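Local structure of sgbp-b (Bacteroides uniformis, 7K44) at residues F290-Y295 with E374-N379; G223-P228 with Y256-L261; T314-V319 with M332-P337; V300-L305 with A359-N364. The protein probably binds xyloglucan at the cell surface of a gut bacterium, as a surface glycan-binding protein belonging to a xyloglucan utilization locus. One frame throughout, in Å; residues are numbered along the deposited sequence. Where two conformers were deposited one is given.

Interaction 1 (F290-Y295 with E374-N379). With CA (calcium ion), chain B.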
# COMPACT_ATOMS: atom_id res chain seq x y z
N PHE A 290 -6.57 -7.52 -11.42
CA PHE A 290 -7.37 -6.35 -11.76
C PHE A 290 -8.81 -6.83 -11.96
O PHE A 290 -9.09 -7.58 -12.91
CB PHE A 290 -6.83 -5.70 -13.04
CG PHE A 290 -7.50 -4.39 -13.41
CD1 PHE A 290 -8.79 -4.37 -13.93
CD2 PHE A 290 -6.82 -3.18 -13.25
CE1 PHE A 290 -9.40 -3.16 -14.29
CE2 PHE A 290 -7.43 -1.98 -13.61
CZ PHE A 290 -8.72 -1.97 -14.12
N VAL A 291 -9.71 -6.41 -11.08
CA VAL A 291 -11.13 -6.73 -11.19
C VAL A 291 -11.80 -5.55 -11.86
O VAL A 291 -11.92 -4.47 -11.26
CB VAL A 291 -11.75 -7.05 -9.82
CG1 VAL A 291 -13.26 -7.27 -9.96
CG2 VAL A 291 -11.08 -8.26 -9.20
N ALA A 292 -12.23 -5.73 -13.11
CA ALA A 292 -12.81 -4.60 -13.84
C ALA A 292 -14.28 -4.40 -13.52
O ALA A 292 -14.79 -3.28 -13.66
CB ALA A 292 -12.64 -4.81 -15.34
N VAL A 293 -14.98 -5.45 -13.10
CA VAL A 293 -16.41 -5.39 -12.87
C VAL A 293 -16.70 -6.04 -11.52
O VAL A 293 -16.35 -7.21 -11.30
CB VAL A 293 -17.21 -6.09 -13.99
CG1 VAL A 293 -18.69 -6.11 -13.65
CG2 VAL A 293 -16.98 -5.38 -15.32
N GLU A 294 -17.32 -5.29 -10.62
CA GLU A 294 -17.71 -5.83 -9.33
C GLU A 294 -18.75 -6.93 -9.52
O GLU A 294 -19.61 -6.85 -10.39
CB GLU A 294 -18.28 -4.71 -8.47
CG GLU A 294 -18.54 -5.11 -7.03
CD GLU A 294 -18.99 -3.92 -6.19
OE1 GLU A 294 -19.30 -2.87 -6.79
OE2 GLU A 294 -19.01 -4.04 -4.95
N TYR A 295 -18.64 -7.98 -8.71
CA TYR A 295 -19.63 -9.05 -8.71
C TYR A 295 -20.04 -9.38 -7.28
O TYR A 295 -19.26 -9.22 -6.34
CB TYR A 295 -19.14 -10.33 -9.44
CG TYR A 295 -17.85 -10.93 -8.91
CD1 TYR A 295 -16.61 -10.48 -9.37
CD2 TYR A 295 -17.86 -11.96 -7.98
CE1 TYR A 295 -15.44 -11.04 -8.90
CE2 TYR A 295 -16.69 -12.51 -7.49
CZ TYR A 295 -15.48 -12.05 -7.96
OH TYR A 295 -14.30 -12.61 -7.50
N GLU A 374 -15.13 -9.88 -15.29
CA GLU A 374 -14.01 -9.39 -16.10
C GLU A 374 -12.84 -9.12 -15.16
O GLU A 374 -12.88 -8.15 -14.39
CB GLU A 374 -14.40 -8.13 -16.88
CG GLU A 374 -13.26 -7.59 -17.75
CD GLU A 374 -13.56 -6.22 -18.34
OE1 GLU A 374 -14.71 -5.75 -18.22
OE2 GLU A 374 -12.63 -5.60 -18.90
N MET A 375 -11.82 -9.96 -15.23
CA MET A 375 -10.70 -9.90 -14.30
C MET A 375 -9.43 -10.27 -15.04
O MET A 375 -9.46 -11.02 -16.03
CB MET A 375 -10.91 -10.88 -13.13
CG MET A 375 -12.24 -10.73 -12.43
SD MET A 375 -12.56 -12.15 -11.37
CE MET A 375 -11.03 -12.12 -10.45
N TYR A 376 -8.29 -9.78 -14.55
CA TYR A 376 -6.99 -9.96 -15.17
C TYR A 376 -5.97 -10.35 -14.11
O TYR A 376 -6.03 -9.87 -12.97
CB TYR A 376 -6.53 -8.67 -15.87
CG TYR A 376 -7.55 -8.12 -16.84
CD1 TYR A 376 -8.60 -7.33 -16.40
CD2 TYR A 376 -7.47 -8.43 -18.18
CE1 TYR A 376 -9.56 -6.85 -17.29
CE2 TYR A 376 -8.41 -7.95 -19.08
CZ TYR A 376 -9.45 -7.17 -18.62
OH TYR A 376 -10.38 -6.71 -19.54
N PHE A 377 -5.01 -11.18 -14.51
CA PHE A 377 -4.04 -11.78 -13.60
C PHE A 377 -2.65 -11.71 -14.22
O PHE A 377 -2.48 -11.93 -15.43
CB PHE A 377 -4.36 -13.26 -13.38
CG PHE A 377 -5.68 -13.51 -12.71
CD1 PHE A 377 -6.84 -13.62 -13.44
CD2 PHE A 377 -5.74 -13.65 -11.33
CE1 PHE A 377 -8.05 -13.86 -12.81
CE2 PHE A 377 -6.94 -13.87 -10.69
CZ PHE A 377 -8.10 -13.97 -11.44
N ASP A 378 -1.63 -11.47 -13.39
CA ASP A 378 -0.26 -11.43 -13.87
C ASP A 378 0.70 -11.57 -12.69
O ASP A 378 0.32 -11.42 -11.52
CB ASP A 378 0.02 -10.11 -14.61
CG ASP A 378 1.16 -10.20 -15.64
OD1 ASP A 378 1.88 -11.22 -15.78
OD2 ASP A 378 1.33 -9.17 -16.33
N ASN A 379 1.96 -11.84 -13.03
CA ASN A 379 3.08 -11.70 -12.10
C ASN A 379 2.91 -12.55 -10.83
O ASN A 379 2.94 -12.03 -9.72
CB ASN A 379 3.35 -10.23 -11.76
CG ASN A 379 4.07 -9.52 -12.88
OD1 ASN A 379 4.73 -10.15 -13.71
ND2 ASN A 379 3.98 -8.19 -12.90
CA CA B . 3.00 -10.21 -17.83
O HOH W 1 -15.28 -9.38 -12.46
O HOH W 2 4.81 -9.68 -16.34
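Glu-374 lays its side chain against the methyl group of Ala-292, and the nearest of its atoms, CD, comes to 3.4 Å from Ala-292 CB. CG is anti to the backbone N (chi1 -180°) and the chain stays extended beyond it, which lays the carboxylate against the methyl. There OE1 meets Val-293 CG2, while OE2 accepts a 2.6 Å hydrogen bond from Tyr-376 OH on its anti lone pair, at the edge of the tyrosine ring and in its plane. Replacing Glu-374 by alanine would probably leave the Tyr-376 hydroxyl without this acceptor and uncover the Ala-292 methyl. The backbone joins in, Ala-292 N giving a 2.8 Å bond to Glu-374 O.

Phe-290 faces Tyr-376 as an antiparallel hydrogen-bonded pair, its N and O each 2.9 Å from Tyr-376 O and N. Their side chains run side by side with the rings oblique to one another, CD1 of Phe-290 lying 3.9 Å from CD1 of Tyr-376.

Met-375 points to the other face of the sheet. Its CE packs on Val-291 CG2, and its SD makes an oblique Met-aromatic contact with the Tyr-295 ring, 4.0 Å from CE1. Farther along the same strand, both carboxylate oxygens of Asp-378 bind the calcium ion, whose site Asp-215 and the carbonyls of Asn-213, Asp-241 and Lys-243 help complete.

Beyond Ala-292 the direct pairing gives way to a water bridging Val-293 O and Glu-374 N, and the buried Val-293 N finds no partner. Backbone bonds and apolar contacts thus carry the join, while the tyrosine hydroxyl probably steadies the negative charge beside it.

Interaction 2 (G223-P228 with Y256-L261)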
# COMPACT_ATOMS: atom_id res chain seq x y z
N GLY A 223 -7.63 -23.17 -20.69
CA GLY A 223 -8.63 -22.70 -19.76
C GLY A 223 -9.86 -22.08 -20.38
O GLY A 223 -9.77 -21.33 -21.36
N GLY A 224 -11.02 -22.41 -19.82
CA GLY A 224 -12.24 -21.78 -20.27
C GLY A 224 -12.29 -20.32 -19.87
O GLY A 224 -11.80 -19.91 -18.81
N GLN A 225 -12.89 -19.51 -20.74
CA GLN A 225 -13.11 -18.08 -20.52
C GLN A 225 -11.83 -17.26 -20.47
O GLN A 225 -11.86 -16.11 -20.01
CB GLN A 225 -13.96 -17.80 -19.27
CG GLN A 225 -15.18 -18.70 -19.12
CD GLN A 225 -16.20 -18.49 -20.22
OE1 GLN A 225 -16.46 -17.36 -20.64
NE2 GLN A 225 -16.77 -19.58 -20.69
N ALA A 226 -10.70 -17.81 -20.94
CA ALA A 226 -9.38 -17.22 -20.75
C ALA A 226 -8.80 -16.70 -22.05
O ALA A 226 -8.73 -17.43 -23.05
CB ALA A 226 -8.41 -18.25 -20.16
N VAL A 227 -8.34 -15.45 -22.04
CA VAL A 227 -7.77 -14.80 -23.22
C VAL A 227 -6.61 -13.91 -22.78
O VAL A 227 -6.72 -13.21 -21.77
CB VAL A 227 -8.82 -13.97 -23.98
CG1 VAL A 227 -8.22 -13.36 -25.25
CG2 VAL A 227 -10.04 -14.81 -24.34
N PRO A 228 -5.49 -13.90 -23.50
CA PRO A 228 -4.40 -12.97 -23.17
C PRO A 228 -4.74 -11.55 -23.58
O PRO A 228 -5.44 -11.32 -24.58
CB PRO A 228 -3.23 -13.49 -24.00
CG PRO A 228 -3.90 -14.14 -25.19
CD PRO A 228 -5.14 -14.78 -24.63
N TYR A 256 -20.73 -25.12 -11.92
CA TYR A 256 -19.66 -25.82 -11.23
C TYR A 256 -18.43 -26.03 -12.10
O TYR A 256 -17.49 -26.71 -11.67
CB TYR A 256 -20.18 -27.15 -10.67
CG TYR A 256 -21.29 -27.00 -9.66
CD1 TYR A 256 -22.62 -26.97 -10.07
CD2 TYR A 256 -21.02 -26.89 -8.30
CE1 TYR A 256 -23.65 -26.85 -9.15
CE2 TYR A 256 -22.04 -26.77 -7.37
CZ TYR A 256 -23.35 -26.75 -7.80
OH TYR A 256 -24.37 -26.63 -6.88
N TRP A 257 -18.40 -25.46 -13.30
CA TRP A 257 -17.24 -25.60 -14.18
C TRP A 257 -17.36 -24.51 -15.23
O TRP A 257 -18.22 -24.59 -16.11
CB TRP A 257 -17.22 -26.97 -14.84
CG TRP A 257 -16.04 -27.13 -15.75
CD1 TRP A 257 -16.04 -27.09 -17.11
CD2 TRP A 257 -14.67 -27.31 -15.36
NE1 TRP A 257 -14.76 -27.25 -17.59
CE2 TRP A 257 -13.90 -27.39 -16.54
CE3 TRP A 257 -14.03 -27.43 -14.12
CZ2 TRP A 257 -12.52 -27.57 -16.52
CZ3 TRP A 257 -12.65 -27.61 -14.11
CH2 TRP A 257 -11.91 -27.68 -15.30
N TRP A 258 -16.49 -23.50 -15.14
CA TRP A 258 -16.65 -22.31 -15.97
C TRP A 258 -15.33 -21.76 -16.49
O TRP A 258 -14.97 -21.98 -17.65
CB TRP A 258 -17.48 -21.24 -15.23
CG TRP A 258 -17.81 -20.06 -16.09
CD1 TRP A 258 -18.67 -20.03 -17.16
CD2 TRP A 258 -17.26 -18.74 -15.99
NE1 TRP A 258 -18.69 -18.78 -17.72
CE2 TRP A 258 -17.84 -17.97 -17.01
CE3 TRP A 258 -16.33 -18.14 -15.14
CZ2 TRP A 258 -17.53 -16.62 -17.21
CZ3 TRP A 258 -16.02 -16.79 -15.33
CH2 TRP A 258 -16.62 -16.05 -16.35
N GLY A 259 -14.60 -21.03 -15.66
CA GLY A 259 -13.37 -20.35 -16.08
C GLY A 259 -12.15 -21.00 -15.44
O GLY A 259 -12.20 -21.40 -14.28
N GLN A 260 -11.07 -21.09 -16.21
CA GLN A 260 -9.82 -21.61 -15.65
C GLN A 260 -8.64 -20.90 -16.29
O GLN A 260 -8.67 -20.54 -17.47
CB GLN A 260 -9.62 -23.11 -15.92
CG GLN A 260 -10.75 -24.02 -15.46
CD GLN A 260 -11.86 -24.13 -16.49
OE1 GLN A 260 -11.60 -24.17 -17.69
NE2 GLN A 260 -13.09 -24.18 -16.02
N LEU A 261 -7.58 -20.74 -15.50
CA LEU A 261 -6.24 -20.46 -16.01
C LEU A 261 -5.39 -21.63 -15.56
O LEU A 261 -5.06 -21.76 -14.37
CB LEU A 261 -5.68 -19.16 -15.44
CG LEU A 261 -6.40 -17.87 -15.77
CD1 LEU A 261 -5.67 -16.69 -15.11
CD2 LEU A 261 -6.47 -17.68 -17.28
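Gly-224 and Gln-260 are joined by two hydrogen bonds, one to the glutamine backbone and one to its side chain. Gly-224 O accepts from Gln-260 N at 2.9 Å, on a lone pair in the carbonyl plane. Gly-224 N in turn donates to Gln-260 OE1 at 2.8 Å, approaching from above the amide plane. A bend at chi2 (85°) folds the glutamine side chain back to this position, and its NE2 sits over one face of the Trp-257 ring.

Two CA-H...O contacts reinforce these bonds, Gly-223 CA to Gln-260 O at 3.1 Å and Gly-259 CA to Gly-224 O at 3.2 Å. A side chain at Gly-223 would run into Gln-260 O, and the backbone angles there also call for glycine.

Gly-223 to Ala-226 form a type II beta turn, which takes the chain from strand 219-222 in one sheet of the beta-sandwich to strand 226-230 in the other.

The turn sets Gln-225 over the indole of Trp-258. In this CH-pi contact Gln-225 CG lies 3.7 Å from the centroid of the Trp-258 six-membered ring, and the amide group beyond it lies nearly flat on the indole. With an alanine in place of Trp-258, the Gln-225 side chain would probably lose its platform and be free to turn, and a gap would open beside Ile-247 and Met-362.

Among apolar side chains, Ala-226 CB meets Leu-261 CD2 at 3.5 Å, with Phe-220 touching both.

Interaction 3 (T314-V319 with M332-P337)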
# COMPACT_ATOMS: atom_id res chain seq x y z
N THR A 314 -9.76 -23.13 -1.58
CA THR A 314 -11.06 -22.92 -2.21
C THR A 314 -11.75 -21.68 -1.67
O THR A 314 -11.33 -21.08 -0.67
CB THR A 314 -11.98 -24.14 -2.05
OG1 THR A 314 -12.27 -24.31 -0.65
CG2 THR A 314 -11.34 -25.41 -2.61
N ASN A 315 -12.82 -21.29 -2.36
CA ASN A 315 -13.73 -20.24 -1.92
C ASN A 315 -13.05 -18.87 -1.85
O ASN A 315 -13.37 -18.05 -0.99
CB ASN A 315 -14.42 -20.58 -0.60
CG ASN A 315 -15.39 -21.73 -0.74
OD1 ASN A 315 -16.12 -21.82 -1.72
ND2 ASN A 315 -15.40 -22.60 0.25
N TYR A 316 -12.15 -18.61 -2.78
CA TYR A 316 -11.35 -17.40 -2.73
C TYR A 316 -11.97 -16.26 -3.55
O TYR A 316 -12.42 -16.46 -4.68
CB TYR A 316 -9.93 -17.67 -3.22
CG TYR A 316 -9.06 -16.45 -3.16
CD1 TYR A 316 -8.70 -15.91 -1.93
CD2 TYR A 316 -8.60 -15.84 -4.32
CE1 TYR A 316 -7.91 -14.79 -1.86
CE2 TYR A 316 -7.80 -14.71 -4.25
CZ TYR A 316 -7.45 -14.20 -3.02
OH TYR A 316 -6.65 -13.07 -2.93
N ARG A 317 -11.98 -15.07 -2.96
CA ARG A 317 -12.35 -13.84 -3.65
C ARG A 317 -11.12 -12.95 -3.68
O ARG A 317 -10.56 -12.64 -2.60
CB ARG A 317 -13.49 -13.13 -2.92
CG ARG A 317 -14.85 -13.82 -3.01
CD ARG A 317 -15.95 -12.96 -2.36
NE ARG A 317 -16.21 -11.73 -3.11
CZ ARG A 317 -17.19 -11.58 -3.99
NH1 ARG A 317 -17.34 -10.43 -4.63
NH2 ARG A 317 -18.01 -12.59 -4.25
N PRO A 318 -10.63 -12.53 -4.85
CA PRO A 318 -9.45 -11.67 -4.90
C PRO A 318 -9.69 -10.38 -4.13
O PRO A 318 -10.62 -9.64 -4.41
CB PRO A 318 -9.27 -11.40 -6.40
CG PRO A 318 -9.88 -12.61 -7.05
CD PRO A 318 -11.08 -12.94 -6.19
N VAL A 319 -8.84 -10.15 -3.14
CA VAL A 319 -8.90 -8.97 -2.29
C VAL A 319 -7.48 -8.44 -2.15
O VAL A 319 -6.51 -9.20 -2.19
CB VAL A 319 -9.50 -9.26 -0.90
CG1 VAL A 319 -11.01 -9.44 -0.99
CG2 VAL A 319 -8.84 -10.47 -0.25
N MET A 332 -4.46 -4.87 -7.91
CA MET A 332 -4.25 -5.23 -6.52
C MET A 332 -3.16 -6.29 -6.40
O MET A 332 -3.00 -7.14 -7.28
CB MET A 332 -5.48 -5.93 -5.94
CG MET A 332 -6.81 -5.25 -6.09
SD MET A 332 -8.01 -6.30 -5.25
CE MET A 332 -8.35 -7.58 -6.48
N GLN A 333 -2.48 -6.30 -5.26
CA GLN A 333 -1.64 -7.43 -4.89
C GLN A 333 -2.44 -8.37 -4.01
O GLN A 333 -3.04 -7.96 -3.02
CB GLN A 333 -0.40 -6.96 -4.14
CG GLN A 333 0.39 -8.09 -3.53
CD GLN A 333 1.64 -7.61 -2.85
OE1 GLN A 333 2.64 -7.29 -3.49
NE2 GLN A 333 1.59 -7.55 -1.52
N CYS A 334 -2.42 -9.65 -4.36
CA CYS A 334 -3.16 -10.70 -3.67
C CYS A 334 -2.16 -11.75 -3.22
O CYS A 334 -1.37 -12.23 -4.03
CB CYS A 334 -4.14 -11.34 -4.64
SG CYS A 334 -5.41 -10.19 -5.30
N SER A 335 -2.22 -12.14 -1.94
CA SER A 335 -1.32 -13.16 -1.40
C SER A 335 -2.12 -14.31 -0.81
O SER A 335 -3.14 -14.10 -0.14
CB SER A 335 -0.37 -12.59 -0.33
OG SER A 335 0.41 -11.52 -0.83
N ILE A 336 -1.64 -15.53 -1.04
CA ILE A 336 -2.20 -16.74 -0.44
C ILE A 336 -1.07 -17.50 0.24
O ILE A 336 -0.04 -17.76 -0.40
CB ILE A 336 -2.87 -17.62 -1.51
CG1 ILE A 336 -4.05 -16.86 -2.13
CG2 ILE A 336 -3.31 -18.96 -0.91
CD1 ILE A 336 -4.90 -17.70 -3.00
N PRO A 337 -1.19 -17.86 1.51
CA PRO A 337 -0.09 -18.56 2.18
C PRO A 337 0.21 -19.87 1.46
O PRO A 337 -0.70 -20.64 1.14
CB PRO A 337 -0.63 -18.81 3.59
CG PRO A 337 -1.68 -17.75 3.79
CD PRO A 337 -2.32 -17.62 2.42
O HOH W 3 -5.41 -12.75 -0.47
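Ser-335 O accepts a 2.7 Å hydrogen bond from a water that also lies 2.8 Å from Tyr-316 OH, and this water joins the tip of the tyrosine to the backbone of the strand facing it. With CG anti to the backbone N (chi1 -179°), the ring extends toward strand 331-337. Its hydroxyl oxygen comes to 3.5 Å from Cys-334 CB, while the Ile-336 side chain reaches over one face. Ile-336 CD1 stands directly above the ring centre, 4.1 Å from the centroid, in a CH-pi contact.

Tyr-316 leaves the edge of the five-stranded sheet at a G1 beta bulge, in which Asn-315 and Tyr-316 both face Phe-301. Strand 331-337 belongs to the opposing sheet, so the ring spans the interior of the beta-sandwich, and the chain after it crosses between the same two sheets.

In that crossing Pro-318 CB packs against Met-332 CE at 3.9 Å and, a little farther off, against Cys-334 SG. A bend at chi3 (-81°) turns the methionine methyl toward the proline, while Met-332 SD lies against the backbone of Val-319, 3.8 Å from its C. Val-319 O is 3.4 Å from Cys-334 SG, and Pro-318 O is hydrogen-bonded to Thr-326 OG1.

Gln-333 points away from this packing. Its OE1 accepts from Met-134 N, within the IPT/TIG range, and from Arg-381 NH1.

Interaction 4 (V300-L305 with A359-N364)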
# COMPACT_ATOMS: atom_id res chain seq x y z
N VAL A 300 -16.53 -17.95 -6.91
CA VAL A 300 -15.37 -18.24 -6.08
C VAL A 300 -14.27 -18.83 -6.95
O VAL A 300 -14.53 -19.47 -7.97
CB VAL A 300 -15.70 -19.22 -4.93
CG1 VAL A 300 -16.54 -18.51 -3.85
CG2 VAL A 300 -16.43 -20.46 -5.44
N PHE A 301 -13.03 -18.63 -6.52
CA PHE A 301 -11.88 -19.26 -7.13
C PHE A 301 -11.34 -20.36 -6.24
O PHE A 301 -11.35 -20.25 -5.01
CB PHE A 301 -10.73 -18.27 -7.32
CG PHE A 301 -10.87 -17.40 -8.51
CD1 PHE A 301 -11.57 -16.21 -8.42
CD2 PHE A 301 -10.33 -17.77 -9.73
CE1 PHE A 301 -11.72 -15.39 -9.54
CE2 PHE A 301 -10.47 -16.95 -10.83
CZ PHE A 301 -11.17 -15.77 -10.74
N ARG A 302 -10.83 -21.39 -6.87
CA ARG A 302 -9.90 -22.27 -6.20
C ARG A 302 -8.55 -22.19 -6.89
O ARG A 302 -8.45 -21.85 -8.08
CB ARG A 302 -10.40 -23.71 -6.12
CG ARG A 302 -10.19 -24.51 -7.36
CD ARG A 302 -10.41 -25.97 -7.04
NE ARG A 302 -10.57 -26.75 -8.25
CZ ARG A 302 -10.27 -28.04 -8.36
NH1 ARG A 302 -9.77 -28.72 -7.33
NH2 ARG A 302 -10.45 -28.66 -9.52
N ILE A 303 -7.51 -22.48 -6.12
CA ILE A 303 -6.13 -22.45 -6.59
C ILE A 303 -5.47 -23.75 -6.16
O ILE A 303 -5.68 -24.21 -5.03
CB ILE A 303 -5.39 -21.23 -6.00
CG1 ILE A 303 -6.13 -19.94 -6.38
CG2 ILE A 303 -3.93 -21.23 -6.42
CD1 ILE A 303 -5.33 -18.68 -6.24
N TYR A 304 -4.72 -24.37 -7.05
CA TYR A 304 -3.95 -25.54 -6.67
C TYR A 304 -2.68 -25.61 -7.51
O TYR A 304 -2.63 -25.12 -8.65
CB TYR A 304 -4.79 -26.84 -6.71
CG TYR A 304 -5.30 -27.24 -8.07
CD1 TYR A 304 -6.52 -26.76 -8.54
CD2 TYR A 304 -4.57 -28.09 -8.87
CE1 TYR A 304 -6.98 -27.14 -9.81
CE2 TYR A 304 -5.02 -28.46 -10.13
CZ TYR A 304 -6.22 -27.98 -10.58
OH TYR A 304 -6.65 -28.35 -11.84
N LEU A 305 -1.63 -26.18 -6.92
CA LEU A 305 -0.29 -26.19 -7.50
C LEU A 305 0.18 -27.62 -7.73
O LEU A 305 -0.05 -28.51 -6.90
CB LEU A 305 0.71 -25.48 -6.59
CG LEU A 305 0.29 -24.09 -6.11
CD1 LEU A 305 1.39 -23.49 -5.24
CD2 LEU A 305 0.05 -23.20 -7.32
N ALA A 359 -2.70 -23.54 -11.13
CA ALA A 359 -4.08 -23.54 -11.61
C ALA A 359 -4.98 -22.63 -10.78
O ALA A 359 -4.93 -22.65 -9.54
CB ALA A 359 -4.66 -24.95 -11.64
N LEU A 360 -5.84 -21.88 -11.47
CA LEU A 360 -6.91 -21.09 -10.88
C LEU A 360 -8.20 -21.44 -11.59
O LEU A 360 -8.23 -21.49 -12.82
CB LEU A 360 -6.67 -19.58 -11.03
CG LEU A 360 -5.42 -18.96 -10.41
CD1 LEU A 360 -4.26 -19.04 -11.40
CD2 LEU A 360 -5.71 -17.51 -10.06
N GLN A 361 -9.27 -21.70 -10.84
CA GLN A 361 -10.55 -22.05 -11.45
C GLN A 361 -11.69 -21.30 -10.78
O GLN A 361 -11.79 -21.29 -9.54
CB GLN A 361 -10.83 -23.54 -11.37
CG GLN A 361 -9.70 -24.37 -11.92
CD GLN A 361 -10.01 -25.85 -11.91
OE1 GLN A 361 -10.92 -26.30 -11.20
NE2 GLN A 361 -9.28 -26.63 -12.71
N MET A 362 -12.54 -20.67 -11.59
CA MET A 362 -13.67 -19.90 -11.10
C MET A 362 -14.97 -20.65 -11.36
O MET A 362 -15.18 -21.16 -12.47
CB MET A 362 -13.72 -18.52 -11.76
CG MET A 362 -14.75 -17.60 -11.10
SD MET A 362 -14.76 -15.97 -11.88
CE MET A 362 -15.23 -14.93 -10.51
N THR A 363 -15.82 -20.73 -10.34
CA THR A 363 -17.13 -21.36 -10.41
C THR A 363 -18.13 -20.47 -9.69
O THR A 363 -17.76 -19.50 -9.03
CB THR A 363 -17.12 -22.76 -9.77
OG1 THR A 363 -16.74 -22.67 -8.39
CG2 THR A 363 -16.15 -23.71 -10.51
N ASN A 364 -19.42 -20.81 -9.81
CA ASN A 364 -20.48 -20.12 -9.06
C ASN A 364 -21.42 -21.17 -8.48
O ASN A 364 -22.52 -21.39 -9.01
CB ASN A 364 -21.22 -19.10 -9.92
CG ASN A 364 -22.31 -18.37 -9.16
OD1 ASN A 364 -22.31 -18.33 -7.93
ND2 ASN A 364 -23.27 -17.81 -9.89
O HOH W 4 -14.07 -22.46 -7.74
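Gln-361 lies beside Arg-302 on one face of two antiparallel strands, the side chains pointing the same way. Its CB starts 4.2 Å from Arg-302 CG. Farther out, CD lies 3.7 Å from Arg-302 NH2, and OE1 takes two hydrogen bonds from that arginine, at 3.0 Å from NE and 2.9 Å from NH2. Both donors come from the same side of the amide plane, well above it, yet OE1 lies at the guanidinium edge, near its plane; this double grip restrains both groups. Arg-302 NH2 also makes a salt bridge with Glu-309. At the glutamine tip, NE2 lies 3.3 Å from Tyr-304 OH at too poor an angle to bond, and donates instead to Gln-262 OE1.

Tyr-304 CE1 covers one face of the guanidinium, while the Ala-359 methyl sits over a face of the tyrosine ring, 3.7 Å from the centroid. On the other side of the sheet, Met-362 CB lies over the Phe-301 ring and SD adds an oblique Met-aromatic contact.

Six backbone hydrogen bonds, two each at Val-300/Thr-363, Arg-302/Gln-361 and Tyr-304/Ala-359, make this the regular antiparallel pairing of inner strands in a beta-sandwich sheet.

Overall arrangement
From the N terminus, interaction 2 comes first and closes the short loop between 223-228 and 256-261 before any other opens. Interaction 1 then joins 290-295 to 374-379 and encloses the remaining two: interaction 4 lies within its span, and interaction 3 within that of interaction 4, so none cross. Interactions 2 and 4 are neighbours in the five-stranded sheet, linked by backbone bonds between Gly-259 and Met-362 and between Leu-261 and Leu-360. Interaction 1 belongs to the opposing sheet and meets interaction 4 through Phe-377 and Met-375 packed on Phe-301. Interaction 3 spans the two sheets, Ile-336 touching Ile-303 and Pro-318 touching Met-375.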